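Local coordinates for putative uncharacterized protein (Staphylococcus aureus subsp. aureus Mu50, PDB 3FYM) that is of unknown function but probably binds DNA through an N-terminal helix-turn-helix domain and is thought to be a membrane protein, at residues A[9-14]-A[61-66]; A[53-58]-A[67-72]. All blocks are in the same frame, centred on the assembly; numbering follows the deposited sequence. Where two conformers were deposited one is given.

Interaction 1: residues A[9-14]-A[61-66]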
loop_
_atom_site.group_PDB
_atom_site.type_symbol
_atom_site.label_atom_id
_atom_site.label_comp_id
_atom_site.label_asym_id
_atom_site.label_seq_id
_atom_site.Cartn_x
_atom_site.Cartn_y
_atom_site.Cartn_z
ATOM N N LYS A 9 -1.400 -2.260 -7.328
ATOM C CA LYS A 9 -1.879 -3.558 -7.873
ATOM C C LYS A 9 -1.463 -3.713 -9.318
ATOM O O LYS A 9 -1.074 -4.797 -9.738
ATOM C CB LYS A 9 -3.377 -3.675 -7.702
ATOM C CG LYS A 9 -3.965 -5.021 -8.131
ATOM C CD LYS A 9 -5.443 -5.114 -7.900
ATOM C CE LYS A 9 -6.011 -6.481 -8.208
ATOM N NZ LYS A 9 -7.443 -6.523 -7.841
ATOM N N GLY A 10 -1.601 -2.663 -10.116
ATOM C CA GLY A 10 -1.241 -2.715 -11.496
ATOM C C GLY A 10 0.207 -3.124 -11.653
ATOM O O GLY A 10 0.597 -3.959 -12.494
ATOM N N ARG A 11 1.107 -2.500 -10.881
ATOM C CA ARG A 11 2.493 -2.833 -10.905
ATOM C C ARG A 11 2.753 -4.276 -10.476
ATOM O O ARG A 11 3.530 -4.987 -11.122
ATOM C CB ARG A 11 3.289 -1.876 -10.028
ATOM C CG ARG A 11 4.767 -2.183 -9.912
ATOM C CD ARG A 11 5.512 -2.113 -11.220
ATOM N NE ARG A 11 6.944 -2.398 -10.945
ATOM C CZ ARG A 11 7.919 -2.456 -11.842
ATOM N NH1 ARG A 11 7.611 -2.257 -13.124
ATOM N NH2 ARG A 11 9.159 -2.739 -11.465
ATOM N N ARG A 12 2.109 -4.710 -9.407
ATOM C CA ARG A 12 2.229 -6.084 -8.959
ATOM C C ARG A 12 1.850 -7.043 -10.097
ATOM O O ARG A 12 2.553 -8.022 -10.342
ATOM C CB ARG A 12 1.344 -6.338 -7.738
ATOM C CG ARG A 12 1.447 -7.797 -7.249
ATOM C CD ARG A 12 0.525 -8.044 -6.075
ATOM N NE ARG A 12 -0.875 -7.915 -6.185
ATOM C CZ ARG A 12 -1.732 -8.735 -6.810
ATOM N NH1 ARG A 12 -3.044 -8.483 -6.714
ATOM N NH2 ARG A 12 -1.275 -9.769 -7.481
ATOM N N GLU A 13 0.764 -6.723 -10.796
ATOM C CA GLU A 13 0.274 -7.616 -11.848
ATOM C C GLU A 13 1.242 -7.576 -13.021
ATOM O O GLU A 13 1.500 -8.647 -13.584
ATOM C CB GLU A 13 -1.133 -7.262 -12.205
ATOM C CG GLU A 13 -2.181 -7.550 -11.148
ATOM C CD GLU A 13 -3.575 -7.214 -11.609
ATOM O OE1 GLU A 13 -3.862 -6.012 -11.743
ATOM O OE2 GLU A 13 -4.350 -8.161 -11.784
ATOM N N ARG A 14 1.759 -6.418 -13.381
ATOM C CA ARG A 14 2.776 -6.346 -14.470
ATOM C C ARG A 14 4.031 -7.111 -14.155
ATOM O O ARG A 14 4.635 -7.658 -15.097
ATOM C CB ARG A 14 3.173 -4.894 -14.709
ATOM C CG ARG A 14 2.000 -4.185 -15.376
ATOM C CD ARG A 14 2.443 -2.818 -15.828
ATOM N NE ARG A 14 2.916 -1.866 -14.838
ATOM C CZ ARG A 14 2.116 -1.085 -14.106
ATOM N NH1 ARG A 14 2.750 -0.294 -13.295
ATOM N NH2 ARG A 14 0.796 -1.105 -14.201
ATOM N N VAL A 61 8.063 -3.422 -5.037
ATOM C CA VAL A 61 7.728 -3.446 -6.427
ATOM C C VAL A 61 8.411 -2.315 -7.231
ATOM O O VAL A 61 8.058 -2.039 -8.373
ATOM C CB VAL A 61 6.220 -3.477 -6.699
ATOM C CG1 VAL A 61 5.632 -4.727 -6.063
ATOM C CG2 VAL A 61 5.495 -2.229 -6.235
ATOM N N ASN A 62 9.401 -1.640 -6.655
ATOM C CA ASN A 62 10.223 -0.597 -7.292
ATOM C C ASN A 62 9.358 0.511 -7.909
ATOM O O ASN A 62 9.446 1.026 -9.038
ATOM C CB ASN A 62 11.276 -1.196 -8.251
ATOM C CG ASN A 62 12.407 -1.941 -7.547
ATOM O OD1 ASN A 62 13.403 -1.349 -7.006
ATOM N ND2 ASN A 62 12.296 -3.259 -7.600
ATOM N N ILE A 63 8.515 0.975 -6.974
ATOM C CA ILE A 63 7.891 2.254 -7.115
ATOM C C ILE A 63 8.466 3.180 -6.047
ATOM O O ILE A 63 8.435 2.840 -4.866
ATOM C CB ILE A 63 6.353 2.172 -7.004
ATOM C CG1 ILE A 63 5.748 1.385 -8.176
ATOM C CG2 ILE A 63 5.726 3.558 -6.931
ATOM C CD1 ILE A 63 4.266 1.109 -8.006
ATOM N N GLU A 64 8.979 4.353 -6.445
ATOM C CA GLU A 64 9.525 5.307 -5.490
ATOM C C GLU A 64 8.382 5.740 -4.543
ATOM O O GLU A 64 7.395 6.316 -5.013
ATOM C CB GLU A 64 10.174 6.475 -6.202
ATOM C CG GLU A 64 11.108 7.284 -5.302
ATOM C CD GLU A 64 10.394 8.150 -4.238
ATOM O OE1 GLU A 64 10.540 7.968 -3.012
ATOM O OE2 GLU A 64 9.526 8.903 -4.593
ATOM N N PRO A 65 8.531 5.526 -3.250
ATOM C CA PRO A 65 7.341 5.716 -2.385
ATOM C C PRO A 65 6.950 7.132 -2.127
ATOM O O PRO A 65 5.752 7.426 -2.089
ATOM C CB PRO A 65 7.745 4.981 -1.095
ATOM C CG PRO A 65 9.198 5.037 -1.108
ATOM C CD PRO A 65 9.594 4.805 -2.541
ATOM N N ASN A 66 7.883 8.039 -1.844
ATOM C CA ASN A 66 7.481 9.378 -1.461
ATOM C C ASN A 66 6.658 10.071 -2.550
ATOM O O ASN A 66 5.679 10.741 -2.254
ATOM C CB ASN A 66 8.667 10.253 -1.097
ATOM C CG ASN A 66 9.322 9.886 0.202
ATOM O OD1 ASN A 66 8.779 9.148 1.040
ATOM N ND2 ASN A 66 10.500 10.443 0.395
#

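Interaction 2: residues A[53-58]-A[67-72]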
loop_
_atom_site.group_PDB
_atom_site.type_symbol
_atom_site.label_atom_id
_atom_site.label_comp_id
_atom_site.label_asym_id
_atom_site.label_seq_id
_atom_site.Cartn_x
_atom_site.Cartn_y
_atom_site.Cartn_z
ATOM N N PHE A 53 2.458 0.923 5.169
ATOM C CA PHE A 53 2.148 -0.249 4.335
ATOM C C PHE A 53 2.355 0.068 2.858
ATOM O O PHE A 53 2.930 -0.740 2.107
ATOM C CB PHE A 53 0.749 -0.749 4.565
ATOM C CG PHE A 53 0.454 -1.375 5.879
ATOM C CD1 PHE A 53 -0.837 -1.487 6.336
ATOM C CD2 PHE A 53 1.426 -1.902 6.676
ATOM C CE1 PHE A 53 -1.167 -2.174 7.481
ATOM C CE2 PHE A 53 1.090 -2.598 7.843
ATOM C CZ PHE A 53 -0.201 -2.711 8.245
ATOM N N ILE A 54 1.826 1.209 2.409
ATOM C CA ILE A 54 2.030 1.628 1.011
ATOM C C ILE A 54 3.509 1.716 0.704
ATOM O O ILE A 54 3.949 1.303 -0.367
ATOM C CB ILE A 54 1.299 2.958 0.761
ATOM C CG1 ILE A 54 -0.223 2.754 0.717
ATOM C CG2 ILE A 54 1.767 3.623 -0.530
ATOM C CD1 ILE A 54 -1.010 4.032 0.834
ATOM N N ARG A 55 4.280 2.295 1.603
ATOM C CA ARG A 55 5.718 2.464 1.412
ATOM C C ARG A 55 6.432 1.126 1.243
ATOM O O ARG A 55 7.282 0.973 0.355
ATOM C CB ARG A 55 6.294 3.242 2.591
ATOM C CG ARG A 55 7.743 3.505 2.576
ATOM C CD ARG A 55 8.190 4.364 3.768
ATOM N NE ARG A 55 7.471 5.666 3.749
ATOM C CZ ARG A 55 7.812 6.671 2.944
ATOM N NH1 ARG A 55 7.095 7.749 2.955
ATOM N NH2 ARG A 55 8.848 6.576 2.148
ATOM N N LYS A 56 6.097 0.157 2.086
ATOM C CA LYS A 56 6.763 -1.127 1.985
ATOM C C LYS A 56 6.374 -1.834 0.695
ATOM O O LYS A 56 7.216 -2.432 0.023
ATOM C CB LYS A 56 6.424 -1.958 3.222
ATOM C CG LYS A 56 7.185 -3.265 3.246
ATOM C CD LYS A 56 8.690 -3.094 3.237
ATOM C CE LYS A 56 9.434 -4.409 3.355
ATOM N NZ LYS A 56 10.883 -4.141 3.603
ATOM N N TYR A 57 5.081 -1.808 0.348
ATOM C CA TYR A 57 4.612 -2.362 -0.919
ATOM C C TYR A 57 5.389 -1.736 -2.065
ATOM O O TYR A 57 5.986 -2.424 -2.911
ATOM C CB TYR A 57 3.107 -2.209 -0.967
ATOM C CG TYR A 57 2.324 -2.848 -2.061
ATOM C CD1 TYR A 57 2.803 -3.120 -3.343
ATOM C CD2 TYR A 57 0.991 -3.168 -1.841
ATOM C CE1 TYR A 57 2.063 -3.674 -4.314
ATOM C CE2 TYR A 57 0.192 -3.738 -2.830
ATOM C CZ TYR A 57 0.713 -3.986 -4.069
ATOM O OH TYR A 57 0.021 -4.549 -5.077
ATOM N N ALA A 58 5.338 -0.401 -2.137
ATOM C CA ALA A 58 5.993 0.336 -3.222
ATOM C C ALA A 58 7.443 -0.064 -3.347
ATOM O O ALA A 58 7.975 -0.299 -4.429
ATOM C CB ALA A 58 5.829 1.831 -3.015
ATOM N N GLN A 67 7.080 9.914 -3.798
ATOM C CA GLN A 67 6.344 10.655 -4.831
ATOM C C GLN A 67 5.033 9.948 -5.152
ATOM O O GLN A 67 4.093 10.606 -5.531
ATOM C CB GLN A 67 7.124 11.068 -6.041
ATOM C CG GLN A 67 7.339 9.887 -6.912
ATOM C CD GLN A 67 8.377 10.047 -8.047
ATOM O OE1 GLN A 67 9.105 11.048 -8.107
ATOM N NE2 GLN A 67 8.555 9.058 -8.873
ATOM N N LEU A 68 4.911 8.607 -4.969
ATOM C CA LEU A 68 3.602 7.943 -5.083
ATOM C C LEU A 68 2.660 8.485 -4.030
ATOM O O LEU A 68 1.507 8.828 -4.331
ATOM C CB LEU A 68 3.799 6.436 -4.908
ATOM C CG LEU A 68 2.502 5.607 -4.970
ATOM C CD1 LEU A 68 1.968 5.549 -6.406
ATOM C CD2 LEU A 68 2.681 4.198 -4.391
ATOM N N ILE A 69 3.118 8.520 -2.784
ATOM C CA ILE A 69 2.298 9.011 -1.673
ATOM C C ILE A 69 1.861 10.452 -1.934
ATOM O O ILE A 69 0.701 10.805 -1.767
ATOM C CB ILE A 69 3.036 8.790 -0.344
ATOM C CG1 ILE A 69 3.168 7.289 -0.050
ATOM C CG2 ILE A 69 2.375 9.553 0.796
ATOM C CD1 ILE A 69 4.309 6.939 0.857
ATOM N N GLN A 70 2.815 11.288 -2.370
ATOM C CA GLN A 70 2.510 12.686 -2.673
ATOM C C GLN A 70 1.445 12.818 -3.770
ATOM O O GLN A 70 0.581 13.652 -3.689
ATOM C CB GLN A 70 3.825 13.358 -3.113
ATOM C CG GLN A 70 3.694 14.782 -3.491
ATOM C CD GLN A 70 5.047 15.342 -3.885
ATOM O OE1 GLN A 70 5.677 16.269 -3.301
ATOM N NE2 GLN A 70 5.468 14.797 -4.975
ATOM N N ALA A 71 1.517 11.973 -4.792
ATOM C CA ALA A 71 0.565 12.050 -5.904
ATOM C C ALA A 71 -0.834 11.602 -5.489
ATOM O O ALA A 71 -1.796 11.828 -6.210
ATOM C CB ALA A 71 1.056 11.175 -7.058
ATOM N N HIS A 72 -0.959 10.885 -4.405
ATOM C CA HIS A 72 -2.201 10.326 -3.956
ATOM C C HIS A 72 -2.559 10.741 -2.526
ATOM O O HIS A 72 -3.368 10.075 -1.874
ATOM C CB HIS A 72 -2.162 8.782 -4.045
ATOM C CG HIS A 72 -2.004 8.260 -5.431
ATOM N ND1 HIS A 72 -3.078 8.099 -6.282
ATOM C CD2 HIS A 72 -0.909 7.928 -6.129
ATOM C CE1 HIS A 72 -2.620 7.651 -7.446
ATOM N NE2 HIS A 72 -1.322 7.543 -7.385
#

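Interaction 1: residues A[9-14]-A[61-66]
Arg-11, near the end of helix 4-14, reaches across to Val-61 and donates from NE to the backbone oxygen Val-61 O at 2.8 Å. The N-H points at the acceptor at 151°, and the donor lies in the carbonyl plane with a C=O...N angle of 159°, although the oxygen sits slightly off the guanidinium plane. NH2 of Arg-11 adds a weak second bond to Val-61 O at 3.4 Å, so two N-H groups of one guanidinium converge on a single carbonyl. The aliphatic root of the same side chain carries the apolar part of the contact. Arg-11 CG packs on Val-61 CG2 at 3.7 Å as the two side chains run past each other in opposite directions, while CD1 of Ile-63 touches Arg-11 CB at the same separation. CG stands opposite the backbone N of Arg-11, and a bend at chi2 (62°) then turns the chain toward the carbonyl. Beyond this shell, Ile-63 also rests on Ala-58, and Arg-12, the neighbour of Arg-11, forms a salt bridge with Glu-37. What presents the carbonyl is the end of helix 50-60: Asn-62, with positive phi, is the C-prime residue of a Schellman motif. The arrangement is thus a capped helix C-terminus tied by an arginine to the first helix of a compact, all-helical helix-turn-helix domain.

Interaction 2: residues A[53-58]-A[67-72]
The axes of segments 53-58 and 67-71 pass 10.6 Å apart at 132°, steeply inclined but nearer antiparallel than parallel, with Ile-54 and Ile-69 closest in register (CA to CA 7.9 Å). In this small all-helical fold of the helix-turn-helix class, helix 65-71 folds back on helix 50-60 after a short connection. Its core is apolar. CG2 of Ile-54 faces two partners at once, lying 4.0 Å from Leu-68 CD2 and equally far from Ile-69 CG1. The Ile-54 and Leu-68 side chains meet at about a right angle, whereas Ile-54 and Ile-69 cross on a slant. Leu-68 CD2 also reaches the methyl of Ala-58, CB, at 4.2 Å, so that one leucine methyl spans two residues one turn apart on helix 50-60. These separations are those of ordinary van der Waals packing. Leu-68 extends the apolar layer to Leu-8 of helix 4-14, and Ile-54 extends it to Ile-36 of helix 30-37. At the margin lies Arg-55, whose NH1 is in a salt bridge with Glu-51 and whose NH2 is bonded to Asn-66; together these hold the planar group in place beside helix 65-71. A bend at chi3 (-59°) brings that group across Ile-69, whose CD1 sits over one guanidinium face, 3.6 Å from Arg-55 NH1.

How the interactions relate
Segments 61-66 and 67-72 follow one another through helix 65-71, while the turn before that helix belongs to interaction 1 alone; the centres of interactions 1 and 2 lie about 9 Å apart. Two polar contacts join them directly. Ile-63 N lies 2.9 Å from Ala-58 O, a probable hydrogen bond linking the turn in 61-66 to the helix of 53-58. The Asn-66 OD1 to Arg-55 NH2 bond, 2.8 Å, ties the start of helix 65-71 to helix 50-60. Packing completes the junction: Arg-12 CB approaches Tyr-57 OH at 3.5 Å. Helix 50-60 is therefore the common element, with helix 4-14 and helix 65-71 both anchored to it. The zinc ion of the crystal is bound through Glu-31 and His-35, residues belonging to neither contact.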